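Local atomic coordinates of SmhB (Serratia marcescens, PDB entry 6ZZ5), a protein that is one of the three components of Smh, a tripartite alpha-pore-forming toxin, captured here in its soluble form. Residues P70-N75 against A121-T126; G215-T220 against Q347-F352; E342-A345 against D351-K354. All coordinates share one frame; numbering follows the deposited sequence.

Contact 1: P70-N75 against A121-T126; sequences PLIIRN and ANTRRT. With SO4 (sulfate ion), chain E.
The hydroxyl oxygen OG1 of Thr123 lies at the closest approach to Leu71 and is gripped by two partners, the carbonyl oxygen of Val119 one turn back in its own helix and a water. That water sits 2.6 Å from Thr123 OG1 and donates a hydrogen bond of 2.9 Å to Leu71 O, so it bridges two neighbouring, antiparallel helices of the long bundle that makes up most of this HBL-family protein. With chi1 at -61°, OG1 stands beside the backbone N and anti to the carbonyl carbon, which lays it along Leu71: CB of Leu71 comes within 3.4 Å of Thr123 OG1. Leu71 and Thr123 run alongside one another, pointing opposite ways. The other branch, Thr123 CG2, faces Ile72 CG1 more loosely at 4.3 Å. A threonine suits this buried position because its methyl can face a hydrocarbon side chain while its hydroxyl is satisfied by helix backbone and water. Ile72 itself reaches on to Gln15 and Ala19 of helix 4-30, and Asn75 OD1 is hydrogen-bonded to Trp285 NE1, so helix 44-92 also packs on helices 4-30 and 252-300.

Beyond Thr123, on the far side of its helix from Leu71, two arginines hold a sulfate, probably taken up from the crystallisation liquor. Arg124, bent at chi3, sends NH1 to sulfate O4 at 2.7 Å. Arg125 reaches out extended and meets the ion at its guanidinium edge, with NE 2.7 Å from O1 and NH2 3.2 Å from O2; its NH1 is turned instead to a salt bridge with Glu118 OE2.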
ATOM      1  N   PRO A  70      -4.854  -9.505  -3.738  1.00 17.04           N
ATOM      2  CA  PRO A  70      -5.507 -10.723  -3.214  1.00 18.93           C
ATOM      3  C   PRO A  70      -4.598 -11.580  -2.317  1.00 21.59           C
ATOM      4  O   PRO A  70      -5.125 -12.195  -1.352  1.00 22.13           O
ATOM      5  CB  PRO A  70      -5.964 -11.538  -4.431  1.00 23.00           C
ATOM      6  CG  PRO A  70      -6.010 -10.490  -5.524  1.00 21.12           C
ATOM      7  CD  PRO A  70      -4.893  -9.503  -5.211  1.00 20.18           C
ATOM      8  N   LEU A  71      -3.284 -11.538  -2.530  1.00 18.04           N
ATOM      9  CA  LEU A  71      -2.288 -12.263  -1.702  1.00 19.20           C
ATOM     10  C   LEU A  71      -2.172 -11.593  -0.347  1.00 23.44           C
ATOM     11  O   LEU A  71      -1.910 -12.321   0.670  1.00 20.93           O
ATOM     12  CB  LEU A  71      -0.924 -12.379  -2.381  1.00 21.96           C
ATOM     13  CG  LEU A  71      -0.923 -13.095  -3.737  1.00 31.90           C
ATOM     14  CD1 LEU A  71       0.478 -13.068  -4.321  1.00 39.71           C
ATOM     15  CD2 LEU A  71      -1.503 -14.507  -3.687  1.00 31.77           C
ATOM     16  N   ILE A  72      -2.288 -10.263  -0.301  1.00 19.49           N
ATOM     17  CA  ILE A  72      -2.201  -9.550   0.992  1.00 18.66           C
ATOM     18  C   ILE A  72      -3.459  -9.898   1.818  1.00 18.41           C
ATOM     19  O   ILE A  72      -3.363 -10.181   3.005  1.00 18.72           O
ATOM     20  CB  ILE A  72      -1.908  -8.067   0.733  1.00 20.99           C
ATOM     21  CG1 ILE A  72      -0.490  -7.957   0.142  1.00 20.90           C
ATOM     22  CG2 ILE A  72      -2.047  -7.296   2.025  1.00 21.07           C
ATOM     23  CD1 ILE A  72      -0.131  -6.684  -0.485  1.00 32.47           C
ATOM     24  N   ILE A  73      -4.616  -9.945   1.197  1.00 18.71           N
ATOM     25  CA  ILE A  73      -5.857 -10.300   1.925  1.00 20.40           C
ATOM     26  C   ILE A  73      -5.758 -11.752   2.390  1.00 22.19           C
ATOM     27  O   ILE A  73      -6.157 -12.064   3.542  1.00 19.59           O
ATOM     28  CB  ILE A  73      -7.096 -10.009   1.062  1.00 26.89           C
ATOM     29  CG1 ILE A  73      -7.193  -8.494   0.791  1.00 30.51           C
ATOM     30  CG2 ILE A  73      -8.344 -10.559   1.730  1.00 25.56           C
ATOM     31  CD1 ILE A  73      -8.189  -8.118  -0.292  1.00 34.79           C
ATOM     32  N   ARG A  74      -5.249 -12.603   1.514  1.00 16.14           N
ATOM     33  CA  ARG A  74      -5.052 -14.021   1.833  1.00 16.56           C
ATOM     34  C   ARG A  74      -4.183 -14.128   3.096  1.00 21.43           C
ATOM     35  O   ARG A  74      -4.494 -15.007   3.954  1.00 18.93           O
ATOM     36  CB  ARG A  74      -4.490 -14.716   0.595  1.00 23.83           C
ATOM     37  CG  ARG A  74      -4.008 -16.126   0.836  1.00 30.11           C
ATOM     38  CD  ARG A  74      -5.180 -16.986   1.197  1.00 37.38           C
ATOM     39  NE  ARG A  74      -6.175 -17.045   0.139  1.00 52.23           N
ATOM     40  CZ  ARG A  74      -7.382 -17.593   0.283  1.00 69.73           C
ATOM     41  NH1 ARG A  74      -8.220 -17.631  -0.744  1.00 63.56           N
ATOM     42  NH2 ARG A  74      -7.740 -18.095   1.456  1.00 50.37           N
ATOM     43  N   ASN A  75      -3.123 -13.300   3.191  1.00 17.89           N
ATOM     44  CA  ASN A  75      -2.185 -13.357   4.320  1.00 15.29           C
ATOM     45  C   ASN A  75      -3.011 -13.098   5.587  1.00 16.45           C
ATOM     46  O   ASN A  75      -2.789 -13.770   6.611  1.00 15.57           O
ATOM     47  CB  ASN A  75      -1.062 -12.343   4.217  1.00 16.69           C
ATOM     48  CG  ASN A  75      -0.188 -12.400   5.447  1.00 17.82           C
ATOM     49  OD1 ASN A  75       0.532 -13.372   5.611  1.00 19.45           O
ATOM     50  ND2 ASN A  75      -0.216 -11.358   6.266  1.00 16.94           N
ATOM     51  N   ALA A 121       6.390 -15.292   1.746  1.00 18.94           N
ATOM     52  CA  ALA A 121       7.664 -15.240   1.015  1.00 21.16           C
ATOM     53  C   ALA A 121       7.390 -15.120  -0.497  1.00 20.16           C
ATOM     54  O   ALA A 121       8.074 -14.322  -1.154  1.00 19.77           O
ATOM     55  CB  ALA A 121       8.498 -16.448   1.319  1.00 19.68           C
ATOM     56  N   ASN A 122       6.428 -15.858  -1.047  1.00 19.90           N
ATOM     57  CA  ASN A 122       6.039 -15.725  -2.485  1.00 20.43           C
ATOM     58  C   ASN A 122       5.495 -14.313  -2.733  1.00 20.79           C
ATOM     59  O   ASN A 122       5.869 -13.707  -3.718  1.00 21.27           O
ATOM     60  CB  ASN A 122       5.133 -16.868  -2.946  1.00 25.94           C
ATOM     61  CG  ASN A 122       5.944 -18.139  -3.114  1.00 32.21           C
ATOM     62  OD1 ASN A 122       7.177 -18.069  -3.308  1.00 38.23           O
ATOM     63  ND2 ASN A 122       5.301 -19.297  -3.018  1.00 35.05           N
ATOM     64  N   THR A 123       4.689 -13.783  -1.842  1.00 17.41           N
ATOM     65  CA  THR A 123       4.159 -12.406  -1.923  1.00 16.25           C
ATOM     66  C   THR A 123       5.315 -11.401  -1.954  1.00 16.07           C
ATOM     67  O   THR A 123       5.307 -10.526  -2.834  1.00 16.31           O
ATOM     68  CB  THR A 123       3.161 -12.133  -0.792  1.00 16.79           C
ATOM     69  OG1 THR A 123       2.103 -13.076  -0.976  1.00 21.87           O
ATOM     70  CG2 THR A 123       2.587 -10.740  -0.870  1.00 17.56           C
ATOM     71  N   ARG A 124       6.247 -11.516  -1.020  1.00 16.78           N
ATOM     72  CA  ARG A 124       7.436 -10.632  -0.947  1.00 16.59           C
ATOM     73  C   ARG A 124       8.195 -10.676  -2.275  1.00 16.59           C
ATOM     74  O   ARG A 124       8.641  -9.598  -2.765  1.00 17.07           O
ATOM     75  CB  ARG A 124       8.359 -11.035   0.199  1.00 18.78           C
ATOM     76  CG  ARG A 124       9.662 -10.242   0.199  1.00 19.14           C
ATOM     77  CD  ARG A 124      10.618 -10.582   1.322  1.00 26.14           C
ATOM     78  NE  ARG A 124      10.778 -12.013   1.447  1.00 26.14           N
ATOM     79  CZ  ARG A 124      11.544 -12.767   0.673  1.00 32.70           C
ATOM     80  NH1 ARG A 124      12.251 -12.233  -0.308  1.00 33.25           N
ATOM     81  NH2 ARG A 124      11.614 -14.067   0.889  1.00 33.44           N
ATOM     82  N   ARG A 125       8.419 -11.864  -2.823  1.00 17.45           N
ATOM     83  CA  ARG A 125       9.187 -12.001  -4.075  1.00 18.29           C
ATOM     84  C   ARG A 125       8.390 -11.380  -5.236  1.00 16.12           C
ATOM     85  O   ARG A 125       8.992 -10.741  -6.118  1.00 16.12           O
ATOM     86  CB  ARG A 125       9.518 -13.449  -4.399  1.00 27.10           C
ATOM     87  CG  ARG A 125      10.498 -14.170  -3.483  1.00 30.90           C
ATOM     88  CD  ARG A 125      10.485 -15.686  -3.832  1.00 37.21           C
ATOM     89  NE  ARG A 125      11.143 -16.319  -2.720  1.00 41.12           N
ATOM     90  CZ  ARG A 125      10.644 -17.210  -1.883  1.00 30.36           C
ATOM     91  NH1 ARG A 125       9.498 -17.810  -2.097  1.00 31.28           N
ATOM     92  NH2 ARG A 125      11.406 -17.618  -0.887  1.00 46.09           N
ATOM     93  N   THR A 126       7.074 -11.553  -5.281  1.00 17.02           N
ATOM     94  CA  THR A 126       6.237 -11.035  -6.368  1.00 17.39           C
ATOM     95  C   THR A 126       6.274  -9.495  -6.324  1.00 17.98           C
ATOM     96  O   THR A 126       6.477  -8.852  -7.413  1.00 16.73           O
ATOM     97  CB  THR A 126       4.796 -11.550  -6.306  1.00 21.54           C
ATOM     98  OG1 THR A 126       4.912 -12.968  -6.351  1.00 20.45           O
ATOM     99  CG2 THR A 126       3.963 -11.066  -7.470  1.00 24.02           C
TER
HETATM  100  S   SO4 E 403      14.479 -15.217  -1.519  1.00 50.21           S
HETATM  101  O1  SO4 E 403      13.750 -15.725  -2.664  1.00 62.10           O
HETATM  102  O2  SO4 E 403      14.150 -15.994  -0.353  1.00 51.36           O
HETATM  103  O3  SO4 E 403      15.899 -15.295  -1.764  1.00 86.19           O
HETATM  104  O4  SO4 E 403      14.114 -13.844  -1.323  1.00 54.89           O
HETATM  105  O   HOH W   1       0.869 -13.007   1.363  1.00 21.89           O

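Contact 2: G215-T220 against Q347-F352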
ATOM      1  N   GLY A 215      -2.591  11.351  -7.991  1.00 15.03           N
ATOM      2  CA  GLY A 215      -3.507  12.372  -7.443  1.00 19.55           C
ATOM      3  C   GLY A 215      -4.568  11.714  -6.609  1.00 16.47           C
ATOM      4  O   GLY A 215      -5.648  11.465  -7.150  1.00 15.82           O
ATOM      5  N   ILE A 216      -4.223  11.359  -5.375  1.00 15.19           N
ATOM      6  CA  ILE A 216      -5.090  10.546  -4.486  1.00 16.71           C
ATOM      7  C   ILE A 216      -5.350  11.260  -3.175  1.00 16.88           C
ATOM      8  O   ILE A 216      -4.462  11.942  -2.636  1.00 17.71           O
ATOM      9  CB  ILE A 216      -4.518   9.138  -4.242  1.00 16.21           C
ATOM     10  CG1 ILE A 216      -3.163   9.143  -3.538  1.00 19.14           C
ATOM     11  CG2 ILE A 216      -4.462   8.398  -5.564  1.00 18.11           C
ATOM     12  CD1 ILE A 216      -2.762   7.810  -3.015  1.00 18.23           C
ATOM     13  N   ALA A 217      -6.537  11.017  -2.668  1.00 16.33           N
ATOM     14  CA  ALA A 217      -6.925  11.353  -1.287  1.00 20.46           C
ATOM     15  C   ALA A 217      -7.440  10.071  -0.627  1.00 19.75           C
ATOM     16  O   ALA A 217      -8.188   9.271  -1.272  1.00 17.42           O
ATOM     17  CB  ALA A 217      -7.956  12.434  -1.274  1.00 21.61           C
ATOM     18  N   MET A 218      -6.996   9.877   0.602  1.00 18.41           N
ATOM     19  CA  MET A 218      -7.560   8.839   1.472  1.00 20.21           C
ATOM     20  C   MET A 218      -7.927   9.509   2.802  1.00 21.62           C
ATOM     21  O   MET A 218      -7.120  10.244   3.422  1.00 22.25           O
ATOM     22  CB  MET A 218      -6.565   7.694   1.650  1.00 15.35           C
ATOM     23  CG  MET A 218      -6.005   7.143   0.312  1.00 14.81           C
ATOM     24  SD  MET A 218      -5.046   5.653   0.512  1.00 19.81           S
ATOM     25  CE  MET A 218      -6.268   4.435   0.960  1.00 15.96           C
ATOM     26  N   MET A 219      -9.119   9.207   3.237  1.00 17.96           N
ATOM     27  CA  MET A 219      -9.701   9.776   4.449  1.00 19.84           C
ATOM     28  C   MET A 219     -10.393   8.651   5.184  1.00 19.48           C
ATOM     29  O   MET A 219     -10.459   7.560   4.647  1.00 23.59           O
ATOM     30  CB  MET A 219     -10.660  10.899   4.036  1.00 25.73           C
ATOM     31  CG  MET A 219      -9.895  12.074   3.493  1.00 31.11           C
ATOM     32  SD  MET A 219     -10.865  13.044   2.394  1.00 36.63           S
ATOM     33  CE  MET A 219     -11.060  11.881   1.033  1.00 31.29           C
ATOM     34  N   THR A 220     -10.852   8.910   6.394  1.00 25.28           N
ATOM     35  CA  THR A 220     -11.591   7.945   7.237  1.00 22.95           C
ATOM     36  C   THR A 220     -13.055   8.389   7.339  1.00 26.78           C
ATOM     37  O   THR A 220     -13.372   9.589   7.206  1.00 27.72           O
ATOM     38  CB  THR A 220     -10.947   7.826   8.628  1.00 25.45           C
ATOM     39  OG1 THR A 220     -10.909   9.130   9.197  1.00 23.23           O
ATOM     40  CG2 THR A 220      -9.574   7.211   8.556  1.00 23.09           C
ATOM     41  N   GLN A 347     -12.656  19.808 -10.699  1.00 24.04           N
ATOM     42  CA  GLN A 347     -12.012  19.935  -9.368  1.00 21.80           C
ATOM     43  C   GLN A 347     -10.744  19.085  -9.408  1.00 22.36           C
ATOM     44  O   GLN A 347     -10.840  17.835  -9.660  1.00 22.45           O
ATOM     45  CB  GLN A 347     -12.947  19.471  -8.242  1.00 22.18           C
ATOM     46  CG  GLN A 347     -14.133  20.390  -7.973  1.00 24.65           C
ATOM     47  CD  GLN A 347     -15.058  19.835  -6.913  1.00 26.88           C
ATOM     48  OE1 GLN A 347     -14.727  18.945  -6.153  1.00 28.36           O
ATOM     49  NE2 GLN A 347     -16.274  20.330  -6.906  1.00 32.08           N
ATOM     50  N   SER A 348      -9.634  19.689  -9.010  1.00 20.23           N
ATOM     51  CA  SER A 348      -8.370  18.962  -8.728  1.00 23.28           C
ATOM     52  C   SER A 348      -8.562  18.121  -7.465  1.00 22.80           C
ATOM     53  O   SER A 348      -9.510  18.368  -6.697  1.00 20.23           O
ATOM     54  CB  SER A 348      -7.231  19.958  -8.557  1.00 22.82           C
ATOM     55  OG  SER A 348      -7.431  20.724  -7.384  1.00 20.40           O
ATOM     56  N   ILE A 349      -7.667  17.184  -7.192  1.00 19.01           N
ATOM     57  CA  ILE A 349      -7.771  16.443  -5.905  1.00 19.91           C
ATOM     58  C   ILE A 349      -7.643  17.414  -4.733  1.00 19.56           C
ATOM     59  O   ILE A 349      -8.392  17.241  -3.766  1.00 20.21           O
ATOM     60  CB  ILE A 349      -6.824  15.231  -5.824  1.00 16.16           C
ATOM     61  CG1 ILE A 349      -7.267  14.334  -4.671  1.00 15.86           C
ATOM     62  CG2 ILE A 349      -5.364  15.655  -5.730  1.00 18.42           C
ATOM     63  CD1 ILE A 349      -8.692  13.747  -4.848  1.00 17.97           C
ATOM     64  N   ALA A 350      -6.776  18.429  -4.793  1.00 18.77           N
ATOM     65  CA  ALA A 350      -6.672  19.412  -3.682  1.00 19.92           C
ATOM     66  C   ALA A 350      -7.966  20.230  -3.507  1.00 20.16           C
ATOM     67  O   ALA A 350      -8.375  20.451  -2.350  1.00 23.14           O
ATOM     68  CB  ALA A 350      -5.495  20.350  -3.880  1.00 21.65           C
ATOM     69  N   ASP A 351      -8.621  20.640  -4.583  0.50 23.29           N
ATOM     70  CA  ASP A 351      -9.907  21.391  -4.525  0.50 24.07           C
ATOM     71  C   ASP A 351     -10.977  20.492  -3.891  0.50 24.64           C
ATOM     72  O   ASP A 351     -11.699  20.956  -3.018  0.50 26.40           O
ATOM     73  CB  ASP A 351     -10.308  21.846  -5.925  0.50 29.97           C
ATOM     74  CG  ASP A 351     -11.494  22.782  -5.968  0.50 30.47           C
ATOM     75  OD1 ASP A 351     -11.753  23.460  -4.965  0.50 29.87           O
ATOM     76  OD2 ASP A 351     -12.133  22.809  -7.010  0.50 32.87           O
ATOM     77  N   PHE A 352     -11.051  19.222  -4.297  1.00 23.86           N
ATOM     78  CA  PHE A 352     -12.058  18.268  -3.771  1.00 21.94           C
ATOM     79  C   PHE A 352     -11.862  18.080  -2.259  1.00 23.58           C
ATOM     80  O   PHE A 352     -12.822  18.099  -1.499  1.00 23.42           O
ATOM     81  CB  PHE A 352     -11.877  16.908  -4.436  1.00 21.98           C
ATOM     82  CG  PHE A 352     -12.890  15.891  -4.001  1.00 23.90           C
ATOM     83  CD1 PHE A 352     -14.183  15.917  -4.524  1.00 25.75           C
ATOM     84  CD2 PHE A 352     -12.518  14.874  -3.117  1.00 23.56           C
ATOM     85  CE1 PHE A 352     -15.109  14.962  -4.114  1.00 27.00           C
ATOM     86  CE2 PHE A 352     -13.433  13.907  -2.743  1.00 24.00           C
ATOM     87  CZ  PHE A 352     -14.736  13.973  -3.226  1.00 24.81           C
TER
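Ile349 lays both branches of its side chain against Gly215-Ala217, where the first turn of the C-terminal helix covers one face of the small mixed beta-sheet beside the helical bundle. Its CG1 lies 3.9 Å from Ile216 C, and CD1 continues along the strand to Ala217 CB, also at 3.9 Å. On the other branch, CG2 meets Gly215 C at 4.1 Å. CG1 stands anti to the backbone N (chi1 -165°), which lays CG1 and CD1 along the strand, while CG2 falls beside Gly215. Small residues suit this surface: Gly215, just before the strand, offers flat backbone for CG2 to lie against, and Ala217 in it offers just a methyl. Ile216 points away and touches His21 and Thr24 of helix 4-30 and Ile177 of helix 156-184, so this strand lies between the bundle and the C-terminal helix.

In the next shell, Ala217 also touches Leu233 of helix 230-245, and Ile349 packs on Ala195 of the adjacent strand, while its backbone is hydrogen-bonded to Ala198. Ser348 caps the start of the helix. Its OG accepts from Asp351 N at 3.0 Å with an N-H...O angle of 160°, and the same OG is hydrogen-bonded to Glu241 OE1.

Contact 3: E342-A345 against D351-K354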
ATOM      1  N   GLU A 342     -16.370   9.933  -6.558  1.00 22.27           N
ATOM      2  CA  GLU A 342     -16.092  10.518  -7.896  1.00 24.14           C
ATOM      3  C   GLU A 342     -15.820  12.018  -7.720  1.00 26.51           C
ATOM      4  O   GLU A 342     -16.553  12.735  -6.993  1.00 24.09           O
ATOM      5  CB  GLU A 342     -17.281  10.300  -8.854  1.00 27.95           C
ATOM      6  CG  GLU A 342     -17.574   8.800  -9.091  1.00 34.97           C
ATOM      7  CD  GLU A 342     -16.350   7.951  -9.467  1.00 32.88           C
ATOM      8  OE1 GLU A 342     -15.491   8.435 -10.222  1.00 28.08           O
ATOM      9  OE2 GLU A 342     -16.208   6.808  -8.984  1.00 27.38           O
ATOM     10  N   VAL A 343     -14.735  12.468  -8.301  1.00 24.45           N
ATOM     11  CA  VAL A 343     -14.347  13.881  -8.245  1.00 23.35           C
ATOM     12  C   VAL A 343     -14.876  14.519  -9.496  1.00 23.38           C
ATOM     13  O   VAL A 343     -14.578  14.037 -10.574  1.00 23.53           O
ATOM     14  CB  VAL A 343     -12.828  14.014  -8.100  1.00 23.91           C
ATOM     15  CG1 VAL A 343     -12.440  15.450  -8.175  1.00 23.60           C
ATOM     16  CG2 VAL A 343     -12.350  13.367  -6.803  1.00 22.66           C
ATOM     17  N   PRO A 344     -15.599  15.640  -9.367  1.00 25.36           N
ATOM     18  CA  PRO A 344     -16.063  16.403 -10.522  1.00 28.14           C
ATOM     19  C   PRO A 344     -14.922  16.829 -11.433  1.00 30.01           C
ATOM     20  O   PRO A 344     -13.826  17.078 -10.958  1.00 27.00           O
ATOM     21  CB  PRO A 344     -16.782  17.618  -9.925  1.00 30.55           C
ATOM     22  CG  PRO A 344     -17.206  17.122  -8.545  1.00 31.26           C
ATOM     23  CD  PRO A 344     -16.049  16.228  -8.102  1.00 27.03           C
ATOM     24  N   ALA A 345     -15.221  16.862 -12.731  1.00 31.39           N
ATOM     25  CA  ALA A 345     -14.251  17.043 -13.835  1.00 30.57           C
ATOM     26  C   ALA A 345     -13.514  18.379 -13.639  1.00 27.93           C
ATOM     27  O   ALA A 345     -12.410  18.459 -14.075  1.00 30.14           O
ATOM     28  CB  ALA A 345     -14.999  17.024 -15.153  1.00 33.44           C
ATOM     29  N   ASP A 351      -8.621  20.640  -4.583  0.50 23.29           N
ATOM     30  CA  ASP A 351      -9.907  21.391  -4.525  0.50 24.07           C
ATOM     31  C   ASP A 351     -10.977  20.492  -3.891  0.50 24.64           C
ATOM     32  O   ASP A 351     -11.699  20.956  -3.018  0.50 26.40           O
ATOM     33  CB  ASP A 351     -10.308  21.846  -5.925  0.50 29.97           C
ATOM     34  CG  ASP A 351     -11.494  22.782  -5.968  0.50 30.47           C
ATOM     35  OD1 ASP A 351     -11.753  23.460  -4.965  0.50 29.87           O
ATOM     36  OD2 ASP A 351     -12.133  22.809  -7.010  0.50 32.87           O
ATOM     37  N   PHE A 352     -11.051  19.222  -4.297  1.00 23.86           N
ATOM     38  CA  PHE A 352     -12.058  18.268  -3.771  1.00 21.94           C
ATOM     39  C   PHE A 352     -11.862  18.080  -2.259  1.00 23.58           C
ATOM     40  O   PHE A 352     -12.822  18.099  -1.499  1.00 23.42           O
ATOM     41  CB  PHE A 352     -11.877  16.908  -4.436  1.00 21.98           C
ATOM     42  CG  PHE A 352     -12.890  15.891  -4.001  1.00 23.90           C
ATOM     43  CD1 PHE A 352     -14.183  15.917  -4.524  1.00 25.75           C
ATOM     44  CD2 PHE A 352     -12.518  14.874  -3.117  1.00 23.56           C
ATOM     45  CE1 PHE A 352     -15.109  14.962  -4.114  1.00 27.00           C
ATOM     46  CE2 PHE A 352     -13.433  13.907  -2.743  1.00 24.00           C
ATOM     47  CZ  PHE A 352     -14.736  13.973  -3.226  1.00 24.81           C
ATOM     48  N   VAL A 353     -10.621  17.857  -1.839  1.00 20.99           N
ATOM     49  CA  VAL A 353     -10.304  17.654  -0.408  1.00 21.43           C
ATOM     50  C   VAL A 353     -10.535  18.961   0.347  1.00 22.20           C
ATOM     51  O   VAL A 353     -11.062  18.891   1.471  1.00 22.36           O
ATOM     52  CB  VAL A 353      -8.900  17.055  -0.236  1.00 21.84           C
ATOM     53  CG1 VAL A 353      -8.467  17.078   1.220  1.00 25.22           C
ATOM     54  CG2 VAL A 353      -8.867  15.645  -0.808  1.00 21.96           C
ATOM     55  N   LYS A 354     -10.217  20.112  -0.244  1.00 24.16           N
ATOM     56  CA  LYS A 354     -10.455  21.403   0.443  1.00 28.56           C
ATOM     57  C   LYS A 354     -11.957  21.566   0.700  1.00 28.76           C
ATOM     58  O   LYS A 354     -12.334  21.899   1.827  1.00 26.95           O
ATOM     59  CB  LYS A 354      -9.868  22.560  -0.341  1.00 30.72           C
ATOM     60  CG  LYS A 354      -9.838  23.902   0.384  1.00 36.70           C
ATOM     61  CD  LYS A 354      -8.814  24.810  -0.307  1.00 47.94           C
ATOM     62  CE  LYS A 354      -9.292  26.224  -0.532  1.00 69.94           C
ATOM     63  NZ  LYS A 354      -9.190  27.006   0.719  1.00 88.55           N
TER
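Val343 sets its CG2 methyl squarely over the ring of Phe352, 3.8 Å from the centroid and 12° off the ring normal, a CH-pi contact that forms the tight centre of this interface. The second methyl, CG1, fits beside the stem of the same residue, 4.1 Å from Phe352 CB. Both branches are therefore used: chi1 of 175° places CG1 anti to the backbone N and leaves CG2 to drop onto the ring. The two methyls of a valine let one residue touch both the ring and the CB of Phe352.

On the solvent side much less is engaged, and Pro344 and Glu342, both exposed, each approach the ring obliquely through a single atom. Pro344 lies nearly perpendicular to the Phe352 side chain and touches it through CD, 4.0 Å from Phe352 CD1. Glu342 contributes its backbone, with O at 3.9 Å from Phe352 CE1, whereas its CB points away and its side chain lies on the protein surface. On the inner side, Val343 and Phe352 both rest on Ala195 of strand 191-196. The arrangement is that of a short loop after an edge strand folding back over an aromatic side chain in the first turn of the following helix.

In the fold
From the N terminus, helix 44-92 runs out and helix 99-151 returns, and contact 1 closes that helical hairpin about halfway along. Contact 2 opens much later: strand 216-221 leads through helices 230-245, 252-300, 306-319 and 321-336 before the chain comes back, so 347-352 closes a loop spanning well over a hundred residues and brings the C-terminal helix to the sheet. Contact 3 is a short local closure that ends on the same helix, overlapping contact 2 at Asp351 and Phe352. These two touch, with Ile349 CD1 4.2 Å from Val343 CG2. Contact 1 stands apart, its centre 29 Å from that of contact 2, across the chain's centre.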